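Local structure of endolysin (Clostridium phage phiCD27, 3QAY) at residues S11-K14 against S15-T19; I52-E56 against K57-T61; K129-Y132 against I133-S136. The protein probably acts as a zinc-dependent N-acetylmuramoyl-L-alanine amidase that cuts cell-wall peptidoglycan of Clostridium difficile, freeing the stem peptide from the sugar chain. All blocks are in the same frame, centred on the assembly; numbering follows the deposited sequence.

In the fold
From the N terminus, strand 3-8 leads into the loop before helix 27-44, and there contact 1 folds residues 11-19 back on themselves. Strand 48-52, at one edge of the sheet, then runs into contact 2, which bends the path towards helix 64-75. The two contacts follow each other along the chain, neither enclosing the other, yet they meet in space: backbone bonds probably join Ile12 to Lys57 and Lys14 to Phe59. Contact 3 comes much later, where strand 122-127, at the other edge, gives way to the short helix 132-135. It touches neither of the others, its nearest atoms lying about 7 Å from contact 2 and about 8 Å from contact 1.

Contact 1 (S11-K14 against S15-T19); sequences SILK and SGACT
Leu13 and Thr19 meet across a tight reversal of the chain, their side chains crossing at about a right angle. The methyl CG2 of Thr19 presses against Leu13 CD2 at 3.3 Å and lies 3.8 Å from Leu13 CD1, which puts it against both ends of the leucine fork. The shorter distance is closer than ordinary carbon packing; because Leu13 chi2 is nearly eclipsed (-3°), its exact value is doubtful. Leu13 CD2 also grazes Ala17 CB.

The other branch of Thr19 is polar. A chi1 of 63° tucks OG1 back over the main chain, where it accepts from Ser11 N at 2.9 Å. Thr19 N donates in return to Ser11 O, also at 2.9 Å, so the open end of the loop is held by one side-chain bond and one backbone bond. Glu65 OE2 is hydrogen-bonded to both Thr19 OG1 and Ser11 OG, tying this end to helix 64-75.

The whole is a 3:5 beta hairpin: a type I turn from Leu13 to Gly16 followed by a classic G1 bulge. Leu13 N reaches Ala17 O at 2.7 Å, while Gly16 N bonds to Leu13 O at 3.0 Å, approaching from above the carbonyl plane. Gly16 takes the left-handed backbone conformation that the bulge requires. Ile12 and Cys18 form the single bridge, a non-hydrogen-bonded pair, and both side chains touch Tyr28 of helix 27-44.

Ser15, in the turn, points its hydroxyl forward along the chain: OG accepts from Ala17 N at 3.0 Å in an ST turn and rests beside Leu13 CB. The side chain of Thr19 lies about 8 Å from the bound zinc ion.

Contact 2 (I52-E56 against K57-T61); sequences IICPE and KQFKT
Between Pro55 and Phe59 the backbone turns through Lys57, whose positive phi of 59° swings the chain round, and a single water spans the bend. That water donates to Pro55 O and accepts from Phe59 N, at 2.7 Å in each case, doing the work of the direct backbone hydrogen bond that the two segments lack.

Inside the bend the Phe59 ring lies against two residues at once. Cys54 SG comes in at the ring edge, 83° off the ring normal, with its nearest approach of 3.6 Å to Phe59 CE2: a sulfur-aromatic contact in the plane of the ring. Pro55 meets the same ring from another direction, its CD 3.9 Å from Phe59 CZ and the two side chains nearly perpendicular, while Pro55 O lies over a ring face. Tyr68 of helix 64-75 touches all three of these residues, so the cluster joins the loop leaving edge strand 48-52 to the helix that follows it.

Towards the surface, Gln58 slants across the proline. Its CG is anti to the backbone N (chi1 -172°), and the straight chain brings OE1 within 3.2 Å of Pro55 CB. Glu56 faces elsewhere: its OE2 is hydrogen-bonded to Tyr28 OH and forms a salt bridge with Lys32 NZ, which attaches the bend to helix 27-44.

Contact 3 (K129-Y132 against I133-S136); sequences KRLY and ILNS
Asn135 reaches back over the start of its own helical turn to grip Lys129. Chi1 of 72° folds its amide back towards the preceding residues, and from there ND2 donates to Lys129 O at 2.9 Å in a nearly straight bond (171°) lying in the amide plane. ND2 also donates to a water, 2.9 Å away, that in turn donates to Arg130 O. The opposite end of the amide is held too, since Ser136 OG donates to Asn135 OD1 at 2.9 Å, so both ends oppose a flip of the group.

Leu131 occupies the N-cap position of helix 132-135. Its carbonyl oxygen takes two bonds: Asn135 N comes in at 2.8 Å, nearly in line with the carbonyl, and Leu134 N at 3.1 Å from above the carbonyl plane. The side chains of Leu131 and Leu134 run side by side, CD1 to CD1 at 4.0 Å.

The Tyr132 ring leaves the leucine pair at a steep angle. Its chi1 of 73° brings the ring back against the peptide that follows, with CD1 3.1 Å from Ile133 N in an oblique approach.

Beyond this turn, Tyr132 packs on helix 64-75, where its OH is hydrogen-bonded to Lys69. Ile133 rests on strand 80-87, and Leu131 and Leu134 rest on strand 140-148.

Contact 1 (S11-K14 against S15-T19)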
# COMPACT_ATOMS: atom_id res chain seq x y z
N SER A 11 -2.20 12.37 -1.90
CA SER A 11 -1.61 13.25 -2.91
C SER A 11 -1.17 14.58 -2.30
O SER A 11 -1.49 14.89 -1.15
CB SER A 11 -2.62 13.53 -4.02
OG SER A 11 -3.75 14.24 -3.52
N ILE A 12 -0.45 15.36 -3.09
CA ILE A 12 -0.15 16.74 -2.75
C ILE A 12 -1.05 17.63 -3.59
O ILE A 12 -0.93 17.65 -4.82
CB ILE A 12 1.32 17.08 -3.01
CG1 ILE A 12 2.22 16.29 -2.07
CG2 ILE A 12 1.56 18.58 -2.84
CD1 ILE A 12 3.69 16.57 -2.24
N LEU A 13 -1.95 18.35 -2.93
CA LEU A 13 -2.89 19.25 -3.61
C LEU A 13 -2.17 20.43 -4.25
O LEU A 13 -0.98 20.65 -4.05
CB LEU A 13 -3.97 19.77 -2.64
CG LEU A 13 -5.22 18.93 -2.29
CD1 LEU A 13 -5.30 17.60 -3.05
CD2 LEU A 13 -5.35 18.73 -0.78
N LYS A 14 -2.93 21.20 -5.03
CA LYS A 14 -2.44 22.42 -5.68
C LYS A 14 -1.98 23.47 -4.66
O LYS A 14 -1.05 24.22 -4.92
CB LYS A 14 -3.54 23.01 -6.56
CG LYS A 14 -3.08 24.15 -7.45
CD LYS A 14 -4.21 24.68 -8.31
CE LYS A 14 -3.68 25.54 -9.44
NZ LYS A 14 -2.76 24.77 -10.33
N SER A 15 -2.64 23.50 -3.51
CA SER A 15 -2.26 24.36 -2.40
C SER A 15 -0.90 24.01 -1.81
O SER A 15 -0.30 24.82 -1.11
CB SER A 15 -3.29 24.25 -1.28
OG SER A 15 -3.18 22.99 -0.65
N GLY A 16 -0.45 22.78 -2.06
CA GLY A 16 0.75 22.24 -1.43
C GLY A 16 0.41 21.38 -0.23
O GLY A 16 1.30 20.76 0.36
N ALA A 17 -0.87 21.32 0.14
CA ALA A 17 -1.30 20.49 1.26
C ALA A 17 -1.18 19.03 0.87
O ALA A 17 -1.60 18.63 -0.22
CB ALA A 17 -2.74 20.82 1.65
N CYS A 18 -0.60 18.23 1.76
CA CYS A 18 -0.52 16.79 1.56
C CYS A 18 -1.68 16.11 2.28
O CYS A 18 -1.92 16.37 3.46
CB CYS A 18 0.80 16.24 2.08
SG CYS A 18 1.04 14.51 1.69
N THR A 19 -2.39 15.23 1.59
CA THR A 19 -3.63 14.67 2.13
C THR A 19 -3.39 13.43 3.00
O THR A 19 -4.34 12.88 3.57
CB THR A 19 -4.61 14.33 1.00
OG1 THR A 19 -4.05 13.32 0.15
CG2 THR A 19 -4.91 15.59 0.18

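Contact 2 (I52-E56 against K57-T61)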
# COMPACT_ATOMS: atom_id res chain seq x y z
N ILE A 52 0.96 3.64 -9.96
CA ILE A 52 0.10 4.81 -10.17
C ILE A 52 0.23 5.76 -9.00
O ILE A 52 -0.14 5.42 -7.88
CB ILE A 52 -1.40 4.42 -10.31
CG1 ILE A 52 -1.61 3.40 -11.43
CG2 ILE A 52 -2.26 5.66 -10.54
CD1 ILE A 52 -1.17 3.88 -12.78
N ILE A 53 0.77 6.94 -9.25
CA ILE A 53 0.89 7.97 -8.23
C ILE A 53 0.21 9.22 -8.76
O ILE A 53 0.38 9.58 -9.93
CB ILE A 53 2.37 8.28 -7.92
CG1 ILE A 53 3.14 6.98 -7.66
CG2 ILE A 53 2.47 9.21 -6.71
CD1 ILE A 53 4.60 7.17 -7.22
N CYS A 54 -0.60 9.85 -7.92
CA CYS A 54 -1.31 11.06 -8.32
C CYS A 54 -0.33 12.17 -8.70
O CYS A 54 0.72 12.32 -8.07
CB CYS A 54 -2.22 11.55 -7.20
SG CYS A 54 -3.67 10.52 -6.98
N PRO A 55 -0.67 12.95 -9.73
CA PRO A 55 0.12 14.14 -10.00
C PRO A 55 0.16 15.02 -8.77
O PRO A 55 -0.82 15.06 -8.01
CB PRO A 55 -0.64 14.84 -11.14
CG PRO A 55 -1.59 13.84 -11.67
CD PRO A 55 -1.86 12.86 -10.60
N GLU A 56 1.28 15.71 -8.56
CA GLU A 56 1.43 16.64 -7.45
C GLU A 56 1.09 18.08 -7.86
O GLU A 56 1.39 18.50 -8.99
CB GLU A 56 2.84 16.56 -6.89
CG GLU A 56 3.16 15.21 -6.25
CD GLU A 56 4.61 15.07 -5.82
OE1 GLU A 56 5.37 16.04 -5.96
OE2 GLU A 56 4.98 13.98 -5.34
N LYS A 57 0.47 18.81 -6.94
CA LYS A 57 0.10 20.21 -7.12
C LYS A 57 -0.84 20.46 -8.32
O LYS A 57 -0.81 21.53 -8.94
CB LYS A 57 1.36 21.09 -7.16
CG LYS A 57 2.24 20.89 -5.92
CD LYS A 57 3.19 22.05 -5.65
CE LYS A 57 3.91 21.84 -4.32
NZ LYS A 57 5.02 22.82 -4.10
N GLN A 58 -1.68 19.47 -8.61
CA GLN A 58 -2.67 19.55 -9.68
C GLN A 58 -4.08 19.66 -9.10
O GLN A 58 -4.85 20.52 -9.52
CB GLN A 58 -2.56 18.32 -10.58
CG GLN A 58 -3.42 18.38 -11.85
CD GLN A 58 -3.33 17.11 -12.69
OE1 GLN A 58 -2.26 16.74 -13.18
NE2 GLN A 58 -4.47 16.44 -12.87
N PHE A 59 -4.39 18.81 -8.13
CA PHE A 59 -5.74 18.69 -7.57
C PHE A 59 -6.16 19.87 -6.70
O PHE A 59 -5.38 20.36 -5.88
CB PHE A 59 -5.89 17.42 -6.72
CG PHE A 59 -5.62 16.14 -7.46
CD1 PHE A 59 -5.70 16.06 -8.85
CD2 PHE A 59 -5.30 14.99 -6.75
CE1 PHE A 59 -5.45 14.86 -9.51
CE2 PHE A 59 -5.06 13.79 -7.40
CZ PHE A 59 -5.14 13.73 -8.78
N LYS A 60 -7.41 20.29 -6.87
CA LYS A 60 -8.04 21.29 -6.02
C LYS A 60 -8.45 20.68 -4.68
O LYS A 60 -8.25 21.28 -3.62
CB LYS A 60 -9.27 21.90 -6.71
CG LYS A 60 -8.95 22.61 -8.03
CD LYS A 60 -10.17 23.38 -8.57
CE LYS A 60 -9.79 24.35 -9.69
NZ LYS A 60 -10.92 25.27 -10.06
N THR A 61 -9.03 19.48 -4.72
CA THR A 61 -9.42 18.76 -3.51
C THR A 61 -8.97 17.30 -3.55
O THR A 61 -8.61 16.79 -4.61
CB THR A 61 -10.96 18.78 -3.28
OG1 THR A 61 -11.60 17.93 -4.24
CG2 THR A 61 -11.50 20.20 -3.40
O HOH W 1 -2.49 17.06 -7.20

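Contact 3 (K129-Y132 against I133-S136)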
# COMPACT_ATOMS: atom_id res chain seq x y z
N LYS A 129 -15.63 -2.69 3.17
CA LYS A 129 -16.29 -2.52 1.88
C LYS A 129 -16.65 -1.07 1.59
O LYS A 129 -17.23 -0.78 0.54
CB LYS A 129 -17.54 -3.40 1.81
CG LYS A 129 -17.26 -4.89 1.85
CD LYS A 129 -18.53 -5.67 1.56
CE LYS A 129 -18.25 -7.13 1.31
NZ LYS A 129 -19.51 -7.88 1.01
N ARG A 130 -16.31 -0.16 2.50
CA ARG A 130 -16.68 1.24 2.34
C ARG A 130 -15.67 2.04 1.52
O ARG A 130 -15.99 3.12 1.03
CB ARG A 130 -16.84 1.90 3.72
CG ARG A 130 -17.96 1.31 4.55
CD ARG A 130 -18.01 1.93 5.93
NE ARG A 130 -16.89 1.52 6.76
CZ ARG A 130 -16.69 1.93 8.02
NH1 ARG A 130 -17.55 2.77 8.60
NH2 ARG A 130 -15.62 1.50 8.69
N LEU A 131 -14.46 1.52 1.37
CA LEU A 131 -13.40 2.25 0.70
C LEU A 131 -13.57 2.13 -0.81
O LEU A 131 -13.72 1.03 -1.33
CB LEU A 131 -12.02 1.75 1.12
CG LEU A 131 -11.73 1.84 2.62
CD1 LEU A 131 -10.38 1.20 2.95
CD2 LEU A 131 -11.78 3.28 3.10
N TYR A 132 -13.52 3.27 -1.50
CA TYR A 132 -13.72 3.30 -2.94
C TYR A 132 -12.63 2.54 -3.69
O TYR A 132 -12.90 1.96 -4.75
CB TYR A 132 -13.81 4.74 -3.46
CG TYR A 132 -12.51 5.50 -3.49
CD1 TYR A 132 -11.57 5.31 -4.50
CD2 TYR A 132 -12.21 6.44 -2.50
CE1 TYR A 132 -10.38 6.01 -4.53
CE2 TYR A 132 -11.02 7.15 -2.52
CZ TYR A 132 -10.11 6.94 -3.54
OH TYR A 132 -8.93 7.65 -3.55
N ILE A 133 -11.41 2.54 -3.17
CA ILE A 133 -10.31 1.89 -3.87
C ILE A 133 -10.54 0.38 -3.89
O ILE A 133 -10.03 -0.31 -4.77
CB ILE A 133 -8.93 2.26 -3.25
CG1 ILE A 133 -7.80 1.97 -4.25
CG2 ILE A 133 -8.70 1.51 -1.93
CD1 ILE A 133 -7.91 2.72 -5.56
N LEU A 134 -11.32 -0.11 -2.93
CA LEU A 134 -11.71 -1.52 -2.86
C LEU A 134 -13.05 -1.83 -3.51
O LEU A 134 -13.19 -2.84 -4.21
CB LEU A 134 -11.75 -1.97 -1.39
CG LEU A 134 -10.43 -1.81 -0.63
CD1 LEU A 134 -10.61 -2.21 0.82
CD2 LEU A 134 -9.34 -2.63 -1.30
N ASN A 135 -14.06 -1.00 -3.29
CA ASN A 135 -15.41 -1.28 -3.81
C ASN A 135 -15.68 -0.79 -5.24
O ASN A 135 -16.74 -1.08 -5.80
CB ASN A 135 -16.49 -0.80 -2.84
CG ASN A 135 -16.64 0.72 -2.78
OD1 ASN A 135 -16.49 1.42 -3.79
ND2 ASN A 135 -16.97 1.23 -1.60
N SER A 136 -14.73 -0.07 -5.84
CA SER A 136 -14.89 0.43 -7.21
C SER A 136 -13.79 -0.03 -8.15
O SER A 136 -13.69 0.45 -9.28
CB SER A 136 -14.98 1.96 -7.21
OG SER A 136 -16.11 2.39 -6.48
O HOH W 2 -17.45 4.10 -1.42